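Local structure of poly(ADP-ribose) glycohydrolase (3SIG) at residues A[92-97]-A[218-223]; A[141-146]-A[177-182]; A[194-199]-A[230-235]. The protein hydrolyses poly(ADP-ribose) at the glycosidic bonds that join its ADP-ribose units, and is held here with ADP-ribose in a macrodomain pocket. All blocks are in the same frame, centred on the assembly; numbering follows the deposited sequence.

Interaction 1: residues A[92-97]-A[218-223]. With AR6 ([(2R,3S,4R,5R)-5-(6-aminopurin-9-yl)-3,4-dihydroxy-oxolan-2-yl]methyl [hydroxy-[[(2R,3S,4R,5S)-3,4,5-trihydroxyoxolan-2-yl]methoxy]phosphoryl] hydrogen phosphate), chain B.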
loop_
_atom_site.group_PDB
_atom_site.type_symbol
_atom_site.label_atom_id
_atom_site.label_comp_id
_atom_site.label_asym_id
_atom_site.label_seq_id
_atom_site.Cartn_x
_atom_site.Cartn_y
_atom_site.Cartn_z
ATOM N N LEU A 92 1.099 1.254 -3.050
ATOM C CA LEU A 92 -0.213 1.205 -2.418
ATOM C C LEU A 92 -0.238 0.169 -1.290
ATOM O O LEU A 92 0.064 -1.003 -1.530
ATOM C CB LEU A 92 -1.281 0.911 -3.493
ATOM C CG LEU A 92 -2.720 0.717 -2.999
ATOM C CD1 LEU A 92 -3.240 1.945 -2.293
ATOM C CD2 LEU A 92 -3.613 0.357 -4.181
ATOM N N ASN A 93 -0.565 0.646 -0.091
ATOM C CA ASN A 93 -0.868 -0.169 1.071
ATOM C C ASN A 93 -2.336 -0.520 1.050
ATOM O O ASN A 93 -3.184 0.378 0.998
ATOM C CB ASN A 93 -0.522 0.653 2.324
ATOM C CG ASN A 93 -0.967 -0.010 3.617
ATOM O OD1 ASN A 93 -1.183 -1.208 3.665
ATOM N ND2 ASN A 93 -1.134 0.793 4.681
ATOM N N PHE A 94 -2.630 -1.832 1.049
ATOM C CA PHE A 94 -4.003 -2.323 0.993
ATOM C C PHE A 94 -4.541 -2.236 2.424
ATOM O O PHE A 94 -4.573 -3.203 3.217
ATOM C CB PHE A 94 -4.059 -3.764 0.490
ATOM C CG PHE A 94 -3.376 -4.010 -0.847
ATOM C CD1 PHE A 94 -3.085 -2.998 -1.758
ATOM C CD2 PHE A 94 -3.100 -5.320 -1.235
ATOM C CE1 PHE A 94 -2.493 -3.279 -2.979
ATOM C CE2 PHE A 94 -2.491 -5.607 -2.456
ATOM C CZ PHE A 94 -2.180 -4.590 -3.322
ATOM N N ALA A 95 -4.964 -1.030 2.775
ATOM C CA ALA A 95 -5.073 -0.620 4.157
ATOM C C ALA A 95 -6.307 -1.097 4.862
ATOM O O ALA A 95 -7.391 -1.188 4.268
ATOM C CB ALA A 95 -5.068 0.870 4.184
ATOM N N SER A 96 -6.159 -1.304 6.169
ATOM C CA SER A 96 -7.253 -1.300 7.121
ATOM C C SER A 96 -7.734 0.131 7.278
ATOM O O SER A 96 -6.964 1.080 7.404
ATOM C CB SER A 96 -6.759 -1.790 8.464
ATOM O OG SER A 96 -7.784 -1.609 9.457
ATOM N N ALA A 97 -9.046 0.310 7.337
ATOM C CA ALA A 97 -9.628 1.608 7.656
ATOM C C ALA A 97 -9.571 1.937 9.141
ATOM O O ALA A 97 -9.759 3.094 9.525
ATOM C CB ALA A 97 -11.078 1.628 7.190
ATOM N N GLY A 218 -1.503 -3.388 -7.186
ATOM C CA GLY A 218 -1.782 -4.825 -7.092
ATOM C C GLY A 218 -3.263 -5.035 -6.884
ATOM O O GLY A 218 -4.084 -4.153 -7.194
ATOM N N ALA A 219 -3.577 -6.198 -6.331
ATOM C CA ALA A 219 -4.943 -6.674 -6.169
ATOM C C ALA A 219 -5.612 -6.136 -4.912
ATOM O O ALA A 219 -6.114 -6.854 -4.063
ATOM C CB ALA A 219 -4.957 -8.194 -6.189
ATOM N N TRP A 220 -5.577 -4.820 -4.813
ATOM C CA TRP A 220 -6.139 -3.997 -3.744
ATOM C C TRP A 220 -7.560 -4.437 -3.437
ATOM O O TRP A 220 -8.394 -4.547 -4.347
ATOM C CB TRP A 220 -6.165 -2.572 -4.254
ATOM C CG TRP A 220 -6.646 -1.499 -3.345
ATOM C CD1 TRP A 220 -6.317 -1.269 -2.029
ATOM C CD2 TRP A 220 -7.495 -0.440 -3.750
ATOM N NE1 TRP A 220 -6.925 -0.112 -1.598
ATOM C CE2 TRP A 220 -7.636 0.422 -2.647
ATOM C CE3 TRP A 220 -8.147 -0.121 -4.963
ATOM C CZ2 TRP A 220 -8.422 1.569 -2.696
ATOM C CZ3 TRP A 220 -8.926 1.017 -5.009
ATOM C CH2 TRP A 220 -9.070 1.842 -3.883
ATOM N N GLY A 221 -7.841 -4.766 -2.186
ATOM C CA GLY A 221 -9.194 -5.093 -1.784
ATOM C C GLY A 221 -9.631 -6.518 -2.071
ATOM O O GLY A 221 -10.757 -6.866 -1.709
ATOM N N CYS A 222 -8.793 -7.332 -2.696
ATOM C CA CYS A 222 -9.250 -8.593 -3.269
ATOM C C CYS A 222 -8.967 -9.836 -2.445
ATOM O O CYS A 222 -9.182 -10.952 -2.949
ATOM C CB CYS A 222 -8.677 -8.789 -4.675
ATOM S SG CYS A 222 -9.173 -7.558 -5.873
ATOM N N GLY A 223 -8.474 -9.640 -1.223
ATOM C CA GLY A 223 -8.226 -10.750 -0.314
ATOM C C GLY A 223 -9.142 -10.649 0.870
ATOM O O GLY A 223 -10.331 -11.013 0.793
HETATM N N1 AR6 B . 2.277 -8.422 -2.014
HETATM C C2 AR6 B . 1.511 -8.410 -3.101
HETATM N N3 AR6 B . 0.266 -8.958 -3.207
HETATM C C4 AR6 B . -0.172 -9.526 -2.060
HETATM C C5 AR6 B . 0.614 -9.559 -0.855
HETATM C C6 AR6 B . 1.849 -8.967 -0.909
HETATM N N6 AR6 B . 2.670 -8.985 0.219
HETATM N N7 AR6 B . -0.201 -10.221 0.131
HETATM C C8 AR6 B . -1.297 -10.560 -0.461
HETATM N N9 AR6 B . -1.367 -10.189 -1.771
HETATM P PA AR6 B . -4.999 -8.222 1.140
HETATM P PB AR6 B . -7.317 -6.351 1.105
HETATM C "C1'" AR6 B . -2.411 -10.338 -2.781
HETATM O O1A AR6 B . -5.937 -9.334 1.449
HETATM O O1B AR6 B . -7.302 -4.917 0.614
HETATM C C1D AR6 B . -5.335 -6.467 6.085
HETATM O O1D AR6 B . -5.565 -7.120 7.302
HETATM C "C2'" AR6 B . -3.331 -11.517 -2.548
HETATM O "O2'" AR6 B . -3.726 -12.065 -3.774
HETATM O O2A AR6 B . -3.843 -7.989 2.079
HETATM O O2B AR6 B . -8.236 -7.318 0.437
HETATM C C2D AR6 B . -5.569 -5.023 6.301
HETATM O O2D AR6 B . -4.978 -4.446 7.413
HETATM C "C3'" AR6 B . -4.493 -10.877 -1.879
HETATM O "O3'" AR6 B . -5.686 -11.549 -2.120
HETATM O O3A AR6 B . -5.821 -6.876 0.934
HETATM C C3D AR6 B . -6.982 -4.813 5.962
HETATM O O3D AR6 B . -7.660 -5.027 7.172
HETATM C "C4'" AR6 B . -4.537 -9.484 -2.437
HETATM O "O4'" AR6 B . -3.230 -9.201 -2.882
HETATM C C4D AR6 B . -7.235 -5.873 4.949
HETATM O O4D AR6 B . -6.285 -6.910 5.137
HETATM C "C5'" AR6 B . -5.029 -8.402 -1.485
HETATM O "O5'" AR6 B . -4.272 -8.413 -0.285
HETATM C C5D AR6 B . -7.189 -5.369 3.507
HETATM O O5D AR6 B . -7.595 -6.425 2.658
#
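F94 sets the face of its ring against the backbone of W220: W220 CA lies 3.8 Å from the F94 ring centroid and only 10° off the ring normal, a CH-pi contact over the centre of the ring. The setting is the ligand pocket of a macrodomain, where the end of strand 90-94 and the loop leaving the parallel strand 214-217 meet around ADP-ribose. The two aromatic side chains also touch, F94 CD1 coming within 3.7 Å of W220 CD1, but their planes stand at 49°, which is neither a stack nor an edge-to-face pair. One face of the indole carries L92, whose CG runs anti to the backbone N (chi1 176°) and places CD2 3.8 Å from the centroid of the five-membered ring of W220. The edge of the F94 ring serves the ligand, with CD2 3.4 Å from AR6 O5'. With an alanine in place of F94, W220 CA would probably lose the ring face beneath it and AR6 O5' its edge neighbour, opening a gap between strand and loop. Beyond this shell, the type II turn from A219 to C222 and the residue after it present amides to the diphosphate: within the turn G221 N makes a weak, bent bond to AR6 O1B at 2.9 Å, and just past it G223 N donates to AR6 O2B at 2.9 Å. The indole is fixed from outside by W220 NE1 bonding to S175 O, and F94 N bonds to Q111 OE1. Overlapping the start of the type II turn, an inverse gamma turn centred on A219 brings W220 N to 2.9 Å from G218 O.

Interaction 2: residues A[141-146]-A[177-182]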
loop_
_atom_site.group_PDB
_atom_site.type_symbol
_atom_site.label_atom_id
_atom_site.label_comp_id
_atom_site.label_asym_id
_atom_site.label_seq_id
_atom_site.Cartn_x
_atom_site.Cartn_y
_atom_site.Cartn_z
ATOM N N PRO A 141 -18.831 0.021 5.799
ATOM C CA PRO A 141 -17.756 -0.748 5.166
ATOM C C PRO A 141 -17.342 -0.266 3.775
ATOM O O PRO A 141 -16.355 -0.786 3.235
ATOM C CB PRO A 141 -18.311 -2.165 5.125
ATOM C CG PRO A 141 -19.810 -1.987 5.136
ATOM C CD PRO A 141 -20.028 -0.807 6.034
ATOM N N LEU A 142 -18.020 0.736 3.222
ATOM C CA LEU A 142 -17.494 1.378 2.026
ATOM C C LEU A 142 -16.287 2.220 2.389
ATOM O O LEU A 142 -15.507 2.566 1.507
ATOM C CB LEU A 142 -18.536 2.257 1.344
ATOM C CG LEU A 142 -19.629 1.537 0.525
ATOM C CD1 LEU A 142 -20.728 2.515 0.147
ATOM C CD2 LEU A 142 -19.046 0.907 -0.728
ATOM N N TYR A 143 -16.144 2.575 3.668
ATOM C CA TYR A 143 -15.064 3.441 4.158
ATOM C C TYR A 143 -15.120 4.781 3.433
ATOM O O TYR A 143 -16.223 5.303 3.184
ATOM C CB TYR A 143 -13.691 2.755 4.094
ATOM C CG TYR A 143 -13.674 1.411 4.768
ATOM C CD1 TYR A 143 -14.194 1.223 6.030
ATOM C CD2 TYR A 143 -13.109 0.320 4.134
ATOM C CE1 TYR A 143 -14.150 -0.015 6.637
ATOM C CE2 TYR A 143 -13.059 -0.906 4.727
ATOM C CZ TYR A 143 -13.576 -1.084 5.956
ATOM O OH TYR A 143 -13.491 -2.316 6.544
ATOM N N SER A 144 -13.992 5.390 3.108
ATOM C CA SER A 144 -13.998 6.709 2.509
ATOM C C SER A 144 -12.732 6.853 1.658
ATOM O O SER A 144 -11.832 6.027 1.729
ATOM C CB SER A 144 -13.986 7.799 3.590
ATOM O OG SER A 144 -12.701 7.899 4.196
ATOM N N ASP A 145 -12.656 7.958 0.939
ATOM C CA ASP A 145 -11.529 8.303 0.085
ATOM C C ASP A 145 -10.401 9.001 0.855
ATOM O O ASP A 145 -9.454 9.453 0.231
ATOM C CB ASP A 145 -11.954 9.214 -1.072
ATOM C CG ASP A 145 -12.860 8.553 -2.068
ATOM O OD1 ASP A 145 -12.924 7.323 -2.158
ATOM O OD2 ASP A 145 -13.521 9.325 -2.811
ATOM N N HIS A 146 -10.448 9.072 2.189
ATOM C CA HIS A 146 -9.273 9.586 2.923
ATOM C C HIS A 146 -8.038 8.760 2.557
ATOM O O HIS A 146 -8.122 7.539 2.449
ATOM C CB HIS A 146 -9.447 9.494 4.451
ATOM C CG HIS A 146 -10.460 10.433 5.035
ATOM N ND1 HIS A 146 -10.140 11.620 5.670
ATOM C CD2 HIS A 146 -11.801 10.322 5.102
ATOM C CE1 HIS A 146 -11.256 12.200 6.103
ATOM N NE2 HIS A 146 -12.276 11.434 5.761
ATOM N N ALA A 177 -9.590 -0.189 0.435
ATOM C CA ALA A 177 -10.609 -0.571 -0.538
ATOM C C ALA A 177 -11.912 -0.769 0.236
ATOM O O ALA A 177 -11.897 -1.082 1.432
ATOM C CB ALA A 177 -10.223 -1.858 -1.263
ATOM N N PRO A 178 -13.061 -0.637 -0.441
ATOM C CA PRO A 178 -14.318 -0.973 0.234
ATOM C C PRO A 178 -14.286 -2.424 0.698
ATOM O O PRO A 178 -13.758 -3.309 0.020
ATOM C CB PRO A 178 -15.363 -0.740 -0.846
ATOM C CG PRO A 178 -14.631 -0.812 -2.135
ATOM C CD PRO A 178 -13.269 -0.248 -1.846
ATOM N N ASN A 179 -14.868 -2.688 1.850
ATOM C CA ASN A 179 -14.952 -4.026 2.395
ATOM C C ASN A 179 -16.171 -4.726 1.792
ATOM O O ASN A 179 -17.270 -4.791 2.384
ATOM C CB ASN A 179 -15.052 -3.956 3.913
ATOM C CG ASN A 179 -14.797 -5.280 4.583
ATOM O OD1 ASN A 179 -15.027 -6.340 4.016
ATOM N ND2 ASN A 179 -14.252 -5.220 5.785
ATOM N N ARG A 180 -15.966 -5.254 0.600
ATOM C CA ARG A 180 -17.050 -5.922 -0.123
ATOM C C ARG A 180 -17.553 -7.149 0.608
ATOM O O ARG A 180 -18.730 -7.515 0.509
ATOM C CB ARG A 180 -16.595 -6.275 -1.539
ATOM C CG ARG A 180 -17.760 -6.763 -2.400
ATOM C CD ARG A 180 -17.381 -7.090 -3.812
ATOM N NE ARG A 180 -18.542 -7.632 -4.523
ATOM C CZ ARG A 180 -19.451 -6.896 -5.159
ATOM N NH1 ARG A 180 -19.335 -5.581 -5.192
ATOM N NH2 ARG A 180 -20.473 -7.476 -5.774
ATOM N N ARG A 181 -16.676 -7.813 1.338
ATOM C CA ARG A 181 -17.069 -8.982 2.099
ATOM C C ARG A 181 -18.131 -8.605 3.126
ATOM O O ARG A 181 -19.124 -9.310 3.312
ATOM C CB ARG A 181 -15.847 -9.590 2.761
ATOM C CG ARG A 181 -16.101 -10.900 3.451
ATOM C CD ARG A 181 -14.809 -11.493 4.008
ATOM N NE ARG A 181 -13.794 -11.681 2.970
ATOM C CZ ARG A 181 -13.631 -12.796 2.256
ATOM N NH1 ARG A 181 -14.414 -13.849 2.455
ATOM N NH2 ARG A 181 -12.676 -12.858 1.339
ATOM N N ALA A 182 -17.949 -7.461 3.769
ATOM C CA ALA A 182 -18.897 -7.008 4.764
ATOM C C ALA A 182 -20.208 -6.459 4.184
ATOM O O ALA A 182 -21.269 -6.543 4.803
ATOM C CB ALA A 182 -18.241 -5.972 5.646
#
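Y143 lays its ring alongside the 177-179 backbone, meeting A177 O at its edge in the ring plane, with CD2 3.3 Å from that oxygen. The ring folds back over its own segment because CG lies beside the backbone N (chi1 -53°), and P141 O then sits above the centre of one face. At the far end of the ring, N179 ND2 donates a nearly straight hydrogen bond of 3.1 Å to Y143 OH. The hydroxyl lies in the amide plane of N179, although ring and amide planes are 49° apart. The N179 CB methylene comes along too, 3.8 Å from Y143 CZ. The backbones are joined by N179 N, which donates to P141 O at 2.8 Å with an N-H...O angle of 166°. Apolar contacts frame these bonds: P141 CB packs on A182 CB at 3.8 Å, and L142 CD2 meets P178 CB at 4.0 Å. N179 is also the N-cap of helix 180-183, its OD1 accepting from A182 N at 3.1 Å, with the donor above the carbonyl plane. The contact therefore ties the loop before strand 147-157 to the start of that short helix, on the flank of the macrodomain pocket. Two further bonds extend the tie: R199 NH2, from helix 189-209, to L142 O, and R181 NH2, from within 177-182, to G223 O of the phosphate-binding loop. Across the two segments the polar chemistry is neutral. The two side-chain bonds of N179 favour one orientation of its amide, with ND2 directed at the tyrosine hydroxyl and OD1 toward A182 N.

Interaction 3: residues A[194-199]-A[230-235]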
loop_
_atom_site.group_PDB
_atom_site.type_symbol
_atom_site.label_atom_id
_atom_site.label_comp_id
_atom_site.label_asym_id
_atom_site.label_seq_id
_atom_site.Cartn_x
_atom_site.Cartn_y
_atom_site.Cartn_z
ATOM N N ARG A 194 -18.049 2.185 -8.952
ATOM C CA ARG A 194 -17.922 3.634 -8.875
ATOM C C ARG A 194 -17.053 4.040 -7.686
ATOM O O ARG A 194 -16.198 4.941 -7.812
ATOM C CB ARG A 194 -19.304 4.299 -8.800
ATOM C CG ARG A 194 -20.113 4.199 -10.085
ATOM C CD ARG A 194 -21.416 4.994 -9.958
ATOM N NE ARG A 194 -22.501 4.436 -10.767
ATOM C CZ ARG A 194 -23.459 3.637 -10.299
ATOM N NH1 ARG A 194 -23.486 3.291 -9.019
ATOM N NH2 ARG A 194 -24.403 3.185 -11.114
ATOM N N VAL A 195 -17.244 3.394 -6.544
ATOM C CA VAL A 195 -16.438 3.680 -5.365
ATOM C C VAL A 195 -14.958 3.336 -5.655
ATOM O O VAL A 195 -14.052 4.125 -5.385
ATOM C CB VAL A 195 -16.954 2.914 -4.129
ATOM C CG1 VAL A 195 -15.972 3.054 -2.993
ATOM C CG2 VAL A 195 -18.309 3.454 -3.727
ATOM N N LEU A 196 -14.708 2.186 -6.261
ATOM C CA LEU A 196 -13.342 1.763 -6.576
ATOM C C LEU A 196 -12.684 2.722 -7.551
ATOM O O LEU A 196 -11.531 3.091 -7.361
ATOM C CB LEU A 196 -13.342 0.368 -7.197
ATOM C CG LEU A 196 -13.543 -0.783 -6.211
ATOM C CD1 LEU A 196 -13.859 -2.042 -7.003
ATOM C CD2 LEU A 196 -12.338 -1.017 -5.344
ATOM N N ARG A 197 -13.389 3.144 -8.583
ATOM C CA ARG A 197 -12.832 4.033 -9.567
ATOM C C ARG A 197 -12.498 5.393 -8.971
ATOM O O ARG A 197 -11.413 5.931 -9.219
ATOM C CB ARG A 197 -13.782 4.186 -10.741
ATOM C CG ARG A 197 -13.154 5.044 -11.814
ATOM C CD ARG A 197 -13.967 5.070 -13.085
ATOM N NE ARG A 197 -13.253 5.758 -14.156
ATOM C CZ ARG A 197 -13.305 7.072 -14.355
ATOM N NH1 ARG A 197 -14.041 7.843 -13.558
ATOM N NH2 ARG A 197 -12.624 7.617 -15.355
ATOM N N GLY A 198 -13.426 5.966 -8.206
ATOM C CA GLY A 198 -13.170 7.257 -7.594
ATOM C C GLY A 198 -11.972 7.244 -6.673
ATOM O O GLY A 198 -11.142 8.174 -6.633
ATOM N N ARG A 199 -11.877 6.194 -5.878
ATOM C CA ARG A 199 -10.820 6.065 -4.890
ATOM C C ARG A 199 -9.481 5.781 -5.525
ATOM O O ARG A 199 -8.490 6.403 -5.181
ATOM C CB ARG A 199 -11.224 5.001 -3.853
ATOM C CG ARG A 199 -10.397 5.002 -2.578
ATOM C CD ARG A 199 -11.054 4.184 -1.486
ATOM N NE ARG A 199 -12.365 4.735 -1.139
ATOM C CZ ARG A 199 -13.255 4.119 -0.391
ATOM N NH1 ARG A 199 -14.433 4.693 -0.194
ATOM N NH2 ARG A 199 -13.026 2.925 0.093
ATOM N N ALA A 230 -11.204 -9.193 -11.088
ATOM C CA ALA A 230 -11.453 -8.675 -12.433
ATOM C C ALA A 230 -11.952 -7.231 -12.389
ATOM O O ALA A 230 -11.542 -6.406 -13.201
ATOM C CB ALA A 230 -12.436 -9.575 -13.211
ATOM N N GLN A 231 -12.820 -6.911 -11.440
ATOM C CA GLN A 231 -13.320 -5.549 -11.311
ATOM C C GLN A 231 -12.218 -4.592 -10.848
ATOM O O GLN A 231 -12.136 -3.477 -11.345
ATOM C CB GLN A 231 -14.506 -5.482 -10.346
ATOM C CG GLN A 231 -15.120 -4.101 -10.244
ATOM C CD GLN A 231 -16.356 -4.100 -9.386
ATOM O OE1 GLN A 231 -16.390 -4.695 -8.301
ATOM N NE2 GLN A 231 -17.403 -3.469 -9.874
ATOM N N VAL A 232 -11.340 -5.024 -9.960
ATOM C CA VAL A 232 -10.288 -4.123 -9.500
ATOM C C VAL A 232 -9.249 -3.928 -10.628
ATOM O O VAL A 232 -8.821 -2.797 -10.891
ATOM C CB VAL A 232 -9.633 -4.613 -8.190
ATOM C CG1 VAL A 232 -8.508 -3.706 -7.805
ATOM C CG2 VAL A 232 -10.707 -4.650 -7.070
ATOM N N ALA A 233 -8.901 -4.989 -11.350
ATOM C CA ALA A 233 -8.004 -4.840 -12.491
ATOM C C ALA A 233 -8.630 -3.899 -13.519
ATOM O O ALA A 233 -7.956 -3.016 -14.050
ATOM C CB ALA A 233 -7.693 -6.191 -13.111
ATOM N N GLU A 234 -9.912 -4.076 -13.809
ATOM C CA GLU A 234 -10.596 -3.208 -14.778
ATOM C C GLU A 234 -10.608 -1.749 -14.307
ATOM O O GLU A 234 -10.492 -0.832 -15.131
ATOM C CB GLU A 234 -12.017 -3.709 -15.052
ATOM C CG GLU A 234 -12.770 -2.849 -16.039
ATOM C CD GLU A 234 -12.152 -2.847 -17.412
ATOM O OE1 GLU A 234 -11.577 -3.869 -17.809
ATOM O OE2 GLU A 234 -12.269 -1.817 -18.106
ATOM N N THR A 235 -10.738 -1.541 -13.007
ATOM C CA THR A 235 -10.743 -0.195 -12.438
ATOM C C THR A 235 -9.430 0.494 -12.781
ATOM O O THR A 235 -9.414 1.624 -13.299
ATOM C CB THR A 235 -10.937 -0.240 -10.928
ATOM O OG1 THR A 235 -12.228 -0.785 -10.642
ATOM C CG2 THR A 235 -10.840 1.122 -10.285
HETATM O O HOH W 1 -11.716 2.894 -14.294
#
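L196 and T235 point at each other from two helices whose local axes, taken over 194-199 and 230-235, pass 9.7 Å apart with a signed crossing angle of -39°. T235 has OG1 beside its backbone N (chi1 -64°), which turns the hydroxyl back along its own helix and the methyl outward. The hydroxyl donates to Q231 O at 2.8 Å; that carbonyl also accepts from T235 N, the two donors reaching it from opposite faces of its plane. This double use ties down the threonine, and CG2 is left pressed on the backbone of the other helix, 3.6 Å from both L196 O and R197 CA. L196 CB covers the hydroxyl side, 3.8 Å from T235 OG1. Farther along the leucine, CD1 reaches between two residues one turn earlier: it lies 3.9 Å from Q231 OE1 and 4.1 Å from V232 CG2. The Q231 side chain is extended and crosses that of L196 at about a right angle, so its flank, rather than a hydrogen bond, meets the methyl; its NE2 bonds instead to V189 O, in the first turn of helix 189-209. At the outer edge a water donates to T235 O at 2.8 Å and accepts a weak bond from R197 NE. No direct hydrogen bond joins the segments, and contact is by side-chain carbons, the T235 hydroxyl, the flank of Q231 and backbone atoms. L196 also packs on P178 and W220, toward the pocket. Helix 189-209 precedes strand 214-217, and helix 229-240 leads from that strand to its parallel neighbour 252-256; two such successive connecting helices, packed side by side on the sheet, are characteristic of the alpha/beta/alpha sandwich of macrodomains.

Interaction 1 lies near the centre of the chain; interactions 2 and 3 lie farther out, the second more open than the third. Interaction 1 is wholly buried, aromatic and apolar across its segments, and turns backbone amides to the ligand. Interaction 2, partly exposed, depends on hydrogen bonds around one asparagine. Interaction 3 is a largely buried helix pair with an outer edge where R197 meets a water. W220 links the first to both others: its indole reaches L196 and R199, and its NE1 lies near A177. R199 of interaction 3 makes a salt bridge to D145 of interaction 2, adding a charged tie between the two contacts. Along the chain interaction 2 is nested within interaction 1, whereas interactions 1 and 3 cross, interlocking strand, loop and helices.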